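Local coordinates for succinate-semialdehyde dehydrogenase (Synechococcus sp., PDB 4ITA), which probably oxidises succinic semialdehyde to succinate with NADP+ as the hydride acceptor, as a member of the aldehyde dehydrogenase family, at residues 279-282 with 283-286; 317-320 with 321-325; 166-169 with 170-174; 304-308 with 309-313; 327-331 with 332-336. All blocks are in the same frame, centred on the assembly; numbering follows the deposited sequence.

In the fold
No contact here is fully core. Contacts 1, 2 and 3 are partly buried turns of helices, while contacts 4 and 5 lie at the surface. Contacts 2 and 4 share helix 309-325: contact 4 caps its start and contact 2 lies near its end. Contact 5, at an edge strand of the seven-stranded sheet, touches contact 1 through H285 and L281, and contact 2 through V323. Contact 3 lies on a helix packed against the eight-stranded sheet, its centre about 44 Å from that of contact 1. Contact 1 carries a salt bridge and contact 2 an uncharged acceptor for an arginine. Contact 3 is joined by backbone bonds and apolar packing, and contact 5 by packing round two glycines.

Contact 1: residues 279-282 with 283-286; sequences EFLE and KLHL
K283 reaches back one turn of helix 274-289 to E279. Its NZ lies 2.7 Å from E279 OE2, in a salt bridge that is also a hydrogen bond. The lysine meets the lone pair of OE2 that points away from the other carboxylate oxygen. The two side chains run alongside each other and point the same way. K283 CG is anti to the carbonyl carbon (chi1 -71°) and the chain beyond it is extended, which carries the ammonium group out to the glutamate. NZ also makes a salt bridge to D246 on helix 245-257. It is therefore shared by two carboxylates.

Below the charges runs regular helix backbone. K283 N donates to E279 O at 3.1 Å, and L284 N to F280 O at 2.8 Å. H285 N and L286 N continue the pattern to the carbonyls of L281 and E282.

The packing is on the inner side. F280 CE2 meets L284 CD1 at 4.1 Å, the two side chains slanting across each other. F280 and L284 both press on F270 of strand 267-273. On another side E282 CG lies 3.9 Å from L286 CD1, side by side.

An alanine in place of K283 removes NZ, and E279 and D246 would probably both be left without the cation they share. The chemistry is that of an amphipathic helix: apolar side chains face the sheet, and the lysine ties its flank to the neighbouring helix by charge.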
loop_
_atom_site.group_PDB
_atom_site.type_symbol
_atom_site.label_atom_id
_atom_site.label_comp_id
_atom_site.label_asym_id
_atom_site.label_seq_id
_atom_site.Cartn_x
_atom_site.Cartn_y
_atom_site.Cartn_z
ATOM N N GLU A 279 -17.824 18.604 36.041
ATOM C CA GLU A 279 -18.990 17.727 36.021
ATOM C C GLU A 279 -18.693 16.415 35.296
ATOM O O GLU A 279 -19.008 15.331 35.795
ATOM C CB GLU A 279 -20.192 18.419 35.373
ATOM C CG GLU A 279 -21.421 17.529 35.295
ATOM C CD GLU A 279 -22.615 18.206 34.653
ATOM O OE1 GLU A 279 -22.552 19.431 34.424
ATOM O OE2 GLU A 279 -23.611 17.504 34.373
ATOM N N PHE A 280 -18.083 16.509 34.118
ATOM C CA PHE A 280 -17.767 15.306 33.363
ATOM C C PHE A 280 -16.809 14.397 34.143
ATOM O O PHE A 280 -17.029 13.186 34.220
ATOM C CB PHE A 280 -17.188 15.643 31.981
ATOM C CG PHE A 280 -16.935 14.422 31.120
ATOM C CD1 PHE A 280 -17.869 14.004 30.184
ATOM C CD2 PHE A 280 -15.768 13.683 31.270
ATOM C CE1 PHE A 280 -17.637 12.869 29.411
ATOM C CE2 PHE A 280 -15.531 12.555 30.501
ATOM C CZ PHE A 280 -16.471 12.150 29.574
ATOM N N LEU A 281 -15.753 14.968 34.711
ATOM C CA LEU A 281 -14.761 14.154 35.403
ATOM C C LEU A 281 -15.346 13.466 36.634
ATOM O O LEU A 281 -15.026 12.306 36.905
ATOM C CB LEU A 281 -13.533 14.981 35.782
ATOM C CG LEU A 281 -12.401 14.203 36.459
ATOM C CD1 LEU A 281 -11.984 12.991 35.623
ATOM C CD2 LEU A 281 -11.213 15.114 36.722
ATOM N N GLU A 282 -16.190 14.171 37.384
ATOM C CA GLU A 282 -16.825 13.545 38.544
ATOM C C GLU A 282 -17.670 12.361 38.098
ATOM O O GLU A 282 -17.621 11.284 38.693
ATOM C CB GLU A 282 -17.691 14.545 39.327
ATOM C CG GLU A 282 -18.592 13.859 40.371
ATOM C CD GLU A 282 -19.304 14.819 41.314
ATOM O OE1 GLU A 282 -18.628 15.406 42.179
ATOM O OE2 GLU A 282 -20.544 14.964 41.211
ATOM N N LYS A 283 -18.452 12.566 37.044
ATOM C CA LYS A 283 -19.318 11.517 36.523
ATOM C C LYS A 283 -18.526 10.343 35.943
ATOM O O LYS A 283 -18.942 9.188 36.075
ATOM C CB LYS A 283 -20.323 12.093 35.520
ATOM C CG LYS A 283 -21.382 12.951 36.207
ATOM C CD LYS A 283 -22.362 13.590 35.237
ATOM C CE LYS A 283 -23.532 14.200 36.002
ATOM N NZ LYS A 283 -24.429 14.992 35.121
ATOM N N LEU A 284 -17.378 10.628 35.332
ATOM C CA LEU A 284 -16.527 9.570 34.786
ATOM C C LEU A 284 -15.936 8.749 35.931
ATOM O O LEU A 284 -15.907 7.516 35.895
ATOM C CB LEU A 284 -15.404 10.182 33.945
ATOM C CG LEU A 284 -14.574 9.181 33.140
ATOM C CD1 LEU A 284 -15.351 8.729 31.918
ATOM C CD2 LEU A 284 -13.228 9.781 32.749
ATOM N N HIS A 285 -15.464 9.460 36.950
ATOM C CA HIS A 285 -14.952 8.868 38.180
ATOM C C HIS A 285 -15.989 7.914 38.784
ATOM O O HIS A 285 -15.693 6.757 39.072
ATOM C CB HIS A 285 -14.626 10.011 39.150
ATOM C CG HIS A 285 -13.949 9.588 40.416
ATOM N ND1 HIS A 285 -13.562 10.497 41.375
ATOM C CD2 HIS A 285 -13.587 8.370 40.884
ATOM C CE1 HIS A 285 -12.990 9.860 42.379
ATOM N NE2 HIS A 285 -12.994 8.566 42.107
ATOM N N LEU A 286 -17.218 8.395 38.946
ATOM C CA LEU A 286 -18.300 7.576 39.484
ATOM C C LEU A 286 -18.588 6.335 38.634
ATOM O O LEU A 286 -18.777 5.242 39.167
ATOM C CB LEU A 286 -19.563 8.430 39.630
ATOM C CG LEU A 286 -19.461 9.542 40.682
ATOM C CD1 LEU A 286 -20.600 10.542 40.503
ATOM C CD2 LEU A 286 -19.477 8.959 42.085
#

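Contact 2: residues 317-320 with 321-325; sequences RQVD and QAVAA. With EDO (1,2-ethanediol), chain I.
Q321 N donates to R317 O at 2.9 Å, and A322, V323 and A324 repeat this i to i+4 bond to the carbonyls of Q318, V319 and D320 along helix 309-325.

R317 and Q321 carry the side-chain contact. R317 NH1 donates to Q321 OE1 at 2.8 Å, with an N-H...O angle of 155°. The oxygen lies in the guanidinium plane, at its edge, and the donor comes almost straight on to the amide C=O. The two flat groups are nearly perpendicular, 85° apart. R317 turns at chi3 (50°), and this bend brings the guanidinium round to the glutamine oxygen. The aliphatic part of the arginine takes part too: its CG is 3.3 Å from Q321 OE1.

V319 and V323 form the apolar side of this turn. V319 CG1 and V323 CG2 are 4.2 Å apart. A322 rests against A327 and I357.

Q318 looks another way. Its OE1 accepts a 2.7 Å hydrogen bond from O2 of an ethanediol, probably left from the crystallisation liquor. Its NE2 is bound to E360 OE1. The same ethanediol reaches F363 N and E361 O, so it bridges the helix to the loop at 360-363.

The arginine-glutamine bond links a charged donor to a neutral acceptor. It probably orients the Q321 amide. It leaves the charge of R317 without a carboxylate mate in this pair.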
loop_
_atom_site.group_PDB
_atom_site.type_symbol
_atom_site.label_atom_id
_atom_site.label_comp_id
_atom_site.label_asym_id
_atom_site.label_seq_id
_atom_site.Cartn_x
_atom_site.Cartn_y
_atom_site.Cartn_z
ATOM N N ARG A 317 3.900 -0.445 35.424
ATOM C CA ARG A 317 5.086 0.400 35.340
ATOM C C ARG A 317 4.759 1.775 34.757
ATOM O O ARG A 317 5.198 2.799 35.289
ATOM C CB ARG A 317 6.186 -0.277 34.515
ATOM C CG ARG A 317 7.461 0.560 34.434
ATOM C CD ARG A 317 8.433 0.061 33.362
ATOM N NE ARG A 317 7.788 -0.143 32.063
ATOM C CZ ARG A 317 7.410 0.836 31.245
ATOM N NH1 ARG A 317 7.594 2.105 31.583
ATOM N NH2 ARG A 317 6.825 0.541 30.089
ATOM N N GLN A 318 3.993 1.808 33.666
ATOM C CA GLN A 318 3.625 3.078 33.043
ATOM C C GLN A 318 2.927 3.995 34.041
ATOM O O GLN A 318 3.250 5.183 34.154
ATOM C CB GLN A 318 2.706 2.861 31.842
ATOM C CG GLN A 318 3.366 2.246 30.624
ATOM C CD GLN A 318 2.347 1.925 29.553
ATOM O OE1 GLN A 318 1.434 1.135 29.775
ATOM N NE2 GLN A 318 2.487 2.549 28.389
ATOM N N VAL A 319 1.965 3.440 34.768
ATOM C CA VAL A 319 1.242 4.214 35.764
ATOM C C VAL A 319 2.159 4.637 36.911
ATOM O O VAL A 319 2.168 5.808 37.298
ATOM C CB VAL A 319 0.020 3.448 36.288
ATOM C CG1 VAL A 319 -0.629 4.202 37.445
ATOM C CG2 VAL A 319 -0.982 3.249 35.157
ATOM N N ASP A 320 2.949 3.701 37.428
ATOM C CA ASP A 320 3.880 4.015 38.514
ATOM C C ASP A 320 4.836 5.149 38.156
ATOM O O ASP A 320 5.055 6.061 38.961
ATOM C CB ASP A 320 4.683 2.778 38.927
ATOM C CG ASP A 320 3.865 1.769 39.713
ATOM O OD1 ASP A 320 2.701 2.058 40.065
ATOM O OD2 ASP A 320 4.407 0.677 39.989
ATOM N N GLN A 321 5.409 5.101 36.958
ATOM C CA GLN A 321 6.346 6.147 36.549
ATOM C C GLN A 321 5.657 7.498 36.339
ATOM O O GLN A 321 6.222 8.546 36.662
ATOM C CB GLN A 321 7.186 5.714 35.336
ATOM C CG GLN A 321 8.155 4.574 35.686
ATOM C CD GLN A 321 9.152 4.248 34.584
ATOM O OE1 GLN A 321 8.870 3.450 33.693
ATOM N NE2 GLN A 321 10.337 4.846 34.660
ATOM N N ALA A 322 4.426 7.484 35.835
ATOM C CA ALA A 322 3.670 8.725 35.658
ATOM C C ALA A 322 3.377 9.368 37.003
ATOM O O ALA A 322 3.518 10.584 37.168
ATOM C CB ALA A 322 2.374 8.468 34.902
ATOM N N VAL A 323 2.965 8.546 37.961
ATOM C CA VAL A 323 2.678 9.029 39.306
ATOM C C VAL A 323 3.939 9.557 39.993
ATOM O O VAL A 323 3.907 10.604 40.647
ATOM C CB VAL A 323 1.989 7.943 40.144
ATOM C CG1 VAL A 323 1.859 8.381 41.601
ATOM C CG2 VAL A 323 0.619 7.642 39.571
ATOM N N ALA A 324 5.052 8.853 39.822
ATOM C CA ALA A 324 6.327 9.299 40.389
ATOM C C ALA A 324 6.744 10.656 39.815
ATOM O O ALA A 324 7.390 11.460 40.492
ATOM C CB ALA A 324 7.413 8.248 40.158
ATOM N N ALA A 325 6.359 10.909 38.568
ATOM C CA ALA A 325 6.647 12.175 37.903
ATOM C C ALA A 325 5.744 13.318 38.372
ATOM O O ALA A 325 6.060 14.490 38.154
ATOM C CB ALA A 325 6.549 12.016 36.397
HETATM C C1 EDO I . 1.461 -1.649 27.243
HETATM O O1 EDO I . 1.058 -0.809 26.143
HETATM C C2 EDO I . 0.348 -1.694 28.288
HETATM O O2 EDO I . -0.272 -0.409 28.346
#

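Contact 3: residues 166-169 with 170-174; sequences LAVE and AILEA
A170 and E169 adjoin where the two halves of this helical stretch meet, and V168 reaches across to L172. A170 N donates to L166 O at 2.9 Å. The methyl of A170 sits over the same turn, its CB 3.5 Å from L166 O and 3.6 Å from A167 O. A170 lies on the exposed side of the helix.

E169 holds the next turn by its backbone. Its O accepts from E173 N at 2.9 Å, almost in line with the carbonyl. Its side chain takes another course. CG stands opposite the backbone N (chi1 -180°) and the chain stays extended, so the carboxylate leaves the helix. OE1 there accepts a hydrogen bond from T184 N of strand 182-185. This ties the helix to the strand by a polar bond.

V168 is buried. Its CG1 meets L172 CD1 at 4.2 Å, the two side chains lying side by side and pointing the same way. L172 CG also lies 3.4 Å from V168 O, beyond the end of the carbonyl that accepts from L172 N at 3.1 Å. Both residues rest on F140 of helix 137-149 and on F182 of strand 182-185. I171 turns to F136 and to helix 46-62.

Helix 162-175 is the crossover of a beta-alpha-beta unit between the parallel strands 152-156 and 182-185. This is the Rossmann-like architecture of the cofactor-binding domain in aldehyde dehydrogenases.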
loop_
_atom_site.group_PDB
_atom_site.type_symbol
_atom_site.label_atom_id
_atom_site.label_comp_id
_atom_site.label_asym_id
_atom_site.label_seq_id
_atom_site.Cartn_x
_atom_site.Cartn_y
_atom_site.Cartn_z
ATOM N N LEU A 166 -6.807 -22.215 15.964
ATOM C CA LEU A 166 -7.234 -23.507 15.431
ATOM C C LEU A 166 -8.738 -23.531 15.162
ATOM O O LEU A 166 -9.192 -24.109 14.177
ATOM C CB LEU A 166 -6.835 -24.633 16.378
ATOM C CG LEU A 166 -5.327 -24.821 16.517
ATOM C CD1 LEU A 166 -5.006 -25.737 17.690
ATOM C CD2 LEU A 166 -4.727 -25.355 15.221
ATOM N N ALA A 167 -9.512 -22.889 16.029
ATOM C CA ALA A 167 -10.962 -22.833 15.844
ATOM C C ALA A 167 -11.354 -22.116 14.557
ATOM O O ALA A 167 -12.278 -22.548 13.863
ATOM C CB ALA A 167 -11.641 -22.191 17.051
ATOM N N VAL A 168 -10.669 -21.026 14.225
ATOM C CA VAL A 168 -10.991 -20.306 12.995
ATOM C C VAL A 168 -10.749 -21.197 11.775
ATOM O O VAL A 168 -11.597 -21.268 10.875
ATOM C CB VAL A 168 -10.211 -18.986 12.871
ATOM C CG1 VAL A 168 -10.373 -18.397 11.479
ATOM C CG2 VAL A 168 -10.673 -18.002 13.943
ATOM N N GLU A 169 -9.620 -21.903 11.751
ATOM C CA GLU A 169 -9.382 -22.842 10.657
ATOM C C GLU A 169 -10.463 -23.920 10.603
ATOM O O GLU A 169 -10.950 -24.248 9.527
ATOM C CB GLU A 169 -7.988 -23.483 10.737
ATOM C CG GLU A 169 -7.763 -24.456 9.577
ATOM C CD GLU A 169 -6.429 -25.179 9.563
ATOM O OE1 GLU A 169 -5.375 -24.553 9.747
ATOM O OE2 GLU A 169 -6.425 -26.400 9.303
ATOM N N ALA A 170 -10.846 -24.453 11.762
ATOM C CA ALA A 170 -11.866 -25.501 11.810
ATOM C C ALA A 170 -13.221 -25.003 11.307
ATOM O O ALA A 170 -13.948 -25.736 10.640
ATOM C CB ALA A 170 -11.989 -26.058 13.215
ATOM N N ILE A 171 -13.571 -23.759 11.617
ATOM C CA ILE A 171 -14.812 -23.172 11.116
ATOM C C ILE A 171 -14.783 -23.126 9.595
ATOM O O ILE A 171 -15.748 -23.496 8.931
ATOM C CB ILE A 171 -15.018 -21.741 11.672
ATOM C CG1 ILE A 171 -15.374 -21.813 13.160
ATOM C CG2 ILE A 171 -16.121 -21.016 10.906
ATOM C CD1 ILE A 171 -15.224 -20.486 13.887
ATOM N N LEU A 172 -13.662 -22.689 9.038
ATOM C CA LEU A 172 -13.551 -22.538 7.593
ATOM C C LEU A 172 -13.532 -23.893 6.870
ATOM O O LEU A 172 -14.087 -24.021 5.770
ATOM C CB LEU A 172 -12.356 -21.652 7.228
ATOM C CG LEU A 172 -12.498 -20.217 7.739
ATOM C CD1 LEU A 172 -11.196 -19.456 7.548
ATOM C CD2 LEU A 172 -13.627 -19.483 7.044
ATOM N N GLU A 173 -12.935 -24.907 7.497
ATOM C CA GLU A 173 -13.004 -26.269 6.968
ATOM C C GLU A 173 -14.441 -26.780 6.963
ATOM O O GLU A 173 -14.906 -27.350 5.965
ATOM C CB GLU A 173 -12.106 -27.204 7.786
ATOM C CG GLU A 173 -12.003 -28.634 7.238
ATOM C CD GLU A 173 -13.268 -29.462 7.413
ATOM O OE1 GLU A 173 -13.880 -29.431 8.504
ATOM O OE2 GLU A 173 -13.671 -30.129 6.435
ATOM N N ALA A 174 -15.128 -26.627 8.096
ATOM C CA ALA A 174 -16.506 -27.097 8.219
ATOM C C ALA A 174 -17.420 -26.365 7.250
ATOM O O ALA A 174 -18.402 -26.935 6.778
ATOM C CB ALA A 174 -17.005 -26.941 9.647
#

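Contact 4: residues 304-308 with 309-313; sequences GPLAT and EGILQ
The chain from G304 to L306 is extended, bends at A307, and passes through T308 into helix 309-325. T308 O accepts from L312 N at 3.2 Å, the first i to i+4 bond of the helix. The loop is held from outside, with L306 bonded through its backbone to Y341 and A307 N to Q262 OE1.

T308 is the N-cap. Its OG1 accepts from I311 N at 3.0 Å, with an angle of 166° at the hydrogen. The hydroxyl oxygen sits between the backbone N and the carbonyl carbon (chi1 75°), and from there it faces the first turn. I311 CG1 packs 3.3 Å from the same OG1.

L306 closes the turn from the apolar side. Its CD1 is 3.9 Å from I311 CG2, the two side chains crossing at about a right angle. The same methyl touches L312 CA, and L312 CD1 at 4.2 Å.

A valine in place of T308 has no OG1, and I311 N would probably be left without its capping acceptor.

The arrangement is a classic helix N-cap with a hydrophobic contact across it. The capped turn lies beside the cofactor site: the I311 side chain is about 4 Å from NADPH.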
loop_
_atom_site.group_PDB
_atom_site.type_symbol
_atom_site.label_atom_id
_atom_site.label_comp_id
_atom_site.label_asym_id
_atom_site.label_seq_id
_atom_site.Cartn_x
_atom_site.Cartn_y
_atom_site.Cartn_z
ATOM N N GLY A 304 -12.704 -8.136 33.169
ATOM C CA GLY A 304 -11.921 -9.327 33.464
ATOM C C GLY A 304 -10.452 -8.972 33.631
ATOM O O GLY A 304 -10.090 -7.798 33.677
ATOM N N PRO A 305 -9.586 -9.987 33.707
ATOM C CA PRO A 305 -8.150 -9.741 33.831
ATOM C C PRO A 305 -7.579 -9.240 32.507
ATOM O O PRO A 305 -8.172 -9.490 31.455
ATOM C CB PRO A 305 -7.589 -11.139 34.121
ATOM C CG PRO A 305 -8.530 -12.054 33.372
ATOM C CD PRO A 305 -9.893 -11.420 33.524
ATOM N N LEU A 306 -6.447 -8.551 32.557
ATOM C CA LEU A 306 -5.681 -8.286 31.347
ATOM C C LEU A 306 -5.190 -9.616 30.779
ATOM O O LEU A 306 -5.122 -10.618 31.493
ATOM C CB LEU A 306 -4.508 -7.359 31.652
ATOM C CG LEU A 306 -4.919 -6.004 32.232
ATOM C CD1 LEU A 306 -3.683 -5.186 32.548
ATOM C CD2 LEU A 306 -5.838 -5.253 31.268
ATOM N N ALA A 307 -4.829 -9.635 29.505
ATOM C CA ALA A 307 -4.623 -10.919 28.836
ATOM C C ALA A 307 -3.363 -11.655 29.258
ATOM O O ALA A 307 -3.321 -12.882 29.203
ATOM C CB ALA A 307 -4.637 -10.750 27.345
ATOM N N THR A 308 -2.318 -10.919 29.630
ATOM C CA THR A 308 -1.029 -11.543 29.928
ATOM C C THR A 308 -0.342 -10.873 31.106
ATOM O O THR A 308 -0.641 -9.728 31.446
ATOM C CB THR A 308 -0.044 -11.478 28.728
ATOM O OG1 THR A 308 0.471 -10.149 28.600
ATOM C CG2 THR A 308 -0.702 -11.910 27.412
ATOM N N GLU A 309 0.597 -11.580 31.725
ATOM C CA GLU A 309 1.372 -10.982 32.811
ATOM C C GLU A 309 2.212 -9.809 32.308
ATOM O O GLU A 309 2.418 -8.830 33.029
ATOM C CB GLU A 309 2.251 -12.028 33.502
ATOM C CG GLU A 309 2.976 -11.496 34.745
ATOM C CD GLU A 309 3.338 -12.588 35.742
ATOM O OE1 GLU A 309 3.040 -13.769 35.473
ATOM O OE2 GLU A 309 3.908 -12.258 36.802
ATOM N N GLY A 310 2.678 -9.901 31.064
ATOM C CA GLY A 310 3.453 -8.837 30.453
ATOM C C GLY A 310 2.695 -7.532 30.324
ATOM O O GLY A 310 3.232 -6.462 30.610
ATOM N N ILE A 311 1.445 -7.605 29.883
ATOM C CA ILE A 311 0.605 -6.417 29.791
ATOM C C ILE A 311 0.385 -5.818 31.178
ATOM O O ILE A 311 0.470 -4.597 31.361
ATOM C CB ILE A 311 -0.762 -6.731 29.141
ATOM C CG1 ILE A 311 -0.569 -7.160 27.688
ATOM C CG2 ILE A 311 -1.681 -5.519 29.221
ATOM C CD1 ILE A 311 -0.029 -6.055 26.803
ATOM N N LEU A 312 0.111 -6.683 32.151
ATOM C CA LEU A 312 -0.060 -6.244 33.529
ATOM C C LEU A 312 1.190 -5.535 34.052
ATOM O O LEU A 312 1.098 -4.467 34.666
ATOM C CB LEU A 312 -0.427 -7.431 34.422
ATOM C CG LEU A 312 -0.614 -7.093 35.906
ATOM C CD1 LEU A 312 -1.767 -6.126 36.113
ATOM C CD2 LEU A 312 -0.812 -8.351 36.738
ATOM N N GLN A 313 2.358 -6.118 33.798
ATOM C CA GLN A 313 3.611 -5.505 34.232
ATOM C C GLN A 313 3.823 -4.160 33.552
ATOM O O GLN A 313 4.230 -3.185 34.192
ATOM C CB GLN A 313 4.795 -6.430 33.945
ATOM C CG GLN A 313 4.835 -7.667 34.811
ATOM C CD GLN A 313 5.827 -8.684 34.300
ATOM O OE1 GLN A 313 6.324 -8.573 33.177
ATOM N NE2 GLN A 313 6.122 -9.687 35.119
#

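Contact 5: residues 327-331 with 332-336; sequences AKILL and GGRPL
G333, whose CA touches the I329 side chain, is held through its N by a hydrogen bond to T346 OG1. T346 begins strand 346-349, the antiparallel neighbour of strand 328-331. The latter is an outer strand of the seven-stranded mixed sheet at the heart of the catalytic domain of aldehyde dehydrogenases. The chain turns a corner at L330 and leaves the strand through G332 and G333. No hydrogen bond joins the two segments themselves. The strand is held by its neighbour instead, through backbone bonds of K328 to T349 and of L330 and L331 to I347.

I329 makes the contact with two branches. CG2 stands opposite the backbone N and meets G332 O at 3.3 Å. CG1 lies beside the backbone N (chi1 -60°) and carries CD1 to G333, 4.1 Å from its CA. The tip of R334 comes in at the same methyl: its NH2 is 4.3 Å from I329 CD1, with the guanidinium set obliquely. I329 CG1 packs 3.5 Å from V323 CG2 of helix 309-325.

The backbone at both glycines suits a residue without a side chain: G332 and G333 have positive phi (75° and 93°). A side chain on G332 would collide with L331 O. A CB on G333 would also press on the carbonyl O of G332.

The L331 side chain packs on H285 and F288 of helix 274-289. At G333 a CB would stand 2.7 Å from I329 CD1, a clash.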
loop_
_atom_site.group_PDB
_atom_site.type_symbol
_atom_site.label_atom_id
_atom_site.label_comp_id
_atom_site.label_asym_id
_atom_site.label_seq_id
_atom_site.Cartn_x
_atom_site.Cartn_y
_atom_site.Cartn_z
ATOM N N ALA A 327 1.926 12.869 38.283
ATOM C CA ALA A 327 0.532 12.622 37.923
ATOM C C ALA A 327 -0.257 12.198 39.150
ATOM O O ALA A 327 0.287 11.577 40.065
ATOM C CB ALA A 327 0.432 11.562 36.845
ATOM N N LYS A 328 -1.543 12.531 39.165
ATOM C CA LYS A 328 -2.411 12.179 40.283
ATOM C C LYS A 328 -3.330 11.023 39.918
ATOM O O LYS A 328 -3.828 10.950 38.797
ATOM C CB LYS A 328 -3.239 13.390 40.705
ATOM C CG LYS A 328 -2.386 14.578 41.117
ATOM C CD LYS A 328 -1.368 14.189 42.184
ATOM C CE LYS A 328 -0.455 15.357 42.496
ATOM N NZ LYS A 328 -1.233 16.627 42.538
ATOM N N ILE A 329 -3.536 10.120 40.869
ATOM C CA ILE A 329 -4.465 9.011 40.709
ATOM C C ILE A 329 -5.806 9.406 41.307
ATOM O O ILE A 329 -5.917 9.648 42.513
ATOM C CB ILE A 329 -3.979 7.746 41.439
ATOM C CG1 ILE A 329 -2.623 7.287 40.905
ATOM C CG2 ILE A 329 -5.014 6.627 41.310
ATOM C CD1 ILE A 329 -2.013 6.129 41.689
ATOM N N LEU A 330 -6.832 9.472 40.471
ATOM C CA LEU A 330 -8.174 9.767 40.948
ATOM C C LEU A 330 -8.865 8.473 41.373
ATOM O O LEU A 330 -9.716 8.470 42.267
ATOM C CB LEU A 330 -8.964 10.479 39.845
ATOM C CG LEU A 330 -10.348 11.046 40.164
ATOM C CD1 LEU A 330 -10.266 12.112 41.249
ATOM C CD2 LEU A 330 -10.977 11.617 38.908
ATOM N N LEU A 331 -8.470 7.371 40.743
ATOM C CA LEU A 331 -9.079 6.072 40.967
ATOM C C LEU A 331 -8.124 4.975 40.504
ATOM O O LEU A 331 -7.480 5.128 39.470
ATOM C CB LEU A 331 -10.377 5.974 40.162
ATOM C CG LEU A 331 -11.166 4.683 40.372
ATOM C CD1 LEU A 331 -11.906 4.726 41.705
ATOM C CD2 LEU A 331 -12.137 4.452 39.248
ATOM N N GLY A 332 -8.036 3.876 41.254
ATOM C CA GLY A 332 -7.265 2.712 40.834
ATOM C C GLY A 332 -5.765 2.887 40.959
ATOM O O GLY A 332 -5.266 3.364 41.981
ATOM N N GLY A 333 -5.026 2.467 39.936
ATOM C CA GLY A 333 -3.606 2.769 39.879
ATOM C C GLY A 333 -2.639 1.744 40.443
ATOM O O GLY A 333 -1.443 2.010 40.544
ATOM N N ARG A 334 -3.142 0.568 40.804
ATOM C CA ARG A 334 -2.268 -0.528 41.217
ATOM C C ARG A 334 -2.944 -1.859 40.945
ATOM O O ARG A 334 -4.169 -1.938 40.959
ATOM C CB ARG A 334 -1.848 -0.399 42.692
ATOM C CG ARG A 334 -2.966 -0.119 43.681
ATOM C CD ARG A 334 -2.390 0.242 45.049
ATOM N NE ARG A 334 -1.380 1.295 44.949
ATOM C CZ ARG A 334 -1.651 2.599 44.933
ATOM N NH1 ARG A 334 -2.906 3.023 45.014
ATOM N NH2 ARG A 334 -0.665 3.481 44.833
ATOM N N PRO A 335 -2.149 -2.907 40.673
ATOM C CA PRO A 335 -2.741 -4.219 40.386
ATOM C C PRO A 335 -3.561 -4.722 41.564
ATOM O O PRO A 335 -3.249 -4.385 42.712
ATOM C CB PRO A 335 -1.520 -5.126 40.192
ATOM C CG PRO A 335 -0.401 -4.214 39.883
ATOM C CD PRO A 335 -0.678 -2.939 40.617
ATOM N N LEU A 336 -4.596 -5.511 41.296
ATOM C CA LEU A 336 -5.419 -6.052 42.371
ATOM C C LEU A 336 -4.704 -7.207 43.056
ATOM O O LEU A 336 -3.952 -7.945 42.422
ATOM C CB LEU A 336 -6.779 -6.507 41.845
ATOM C CG LEU A 336 -7.616 -5.389 41.222
ATOM C CD1 LEU A 336 -9.031 -5.864 40.962
ATOM C CD2 LEU A 336 -7.625 -4.161 42.116
#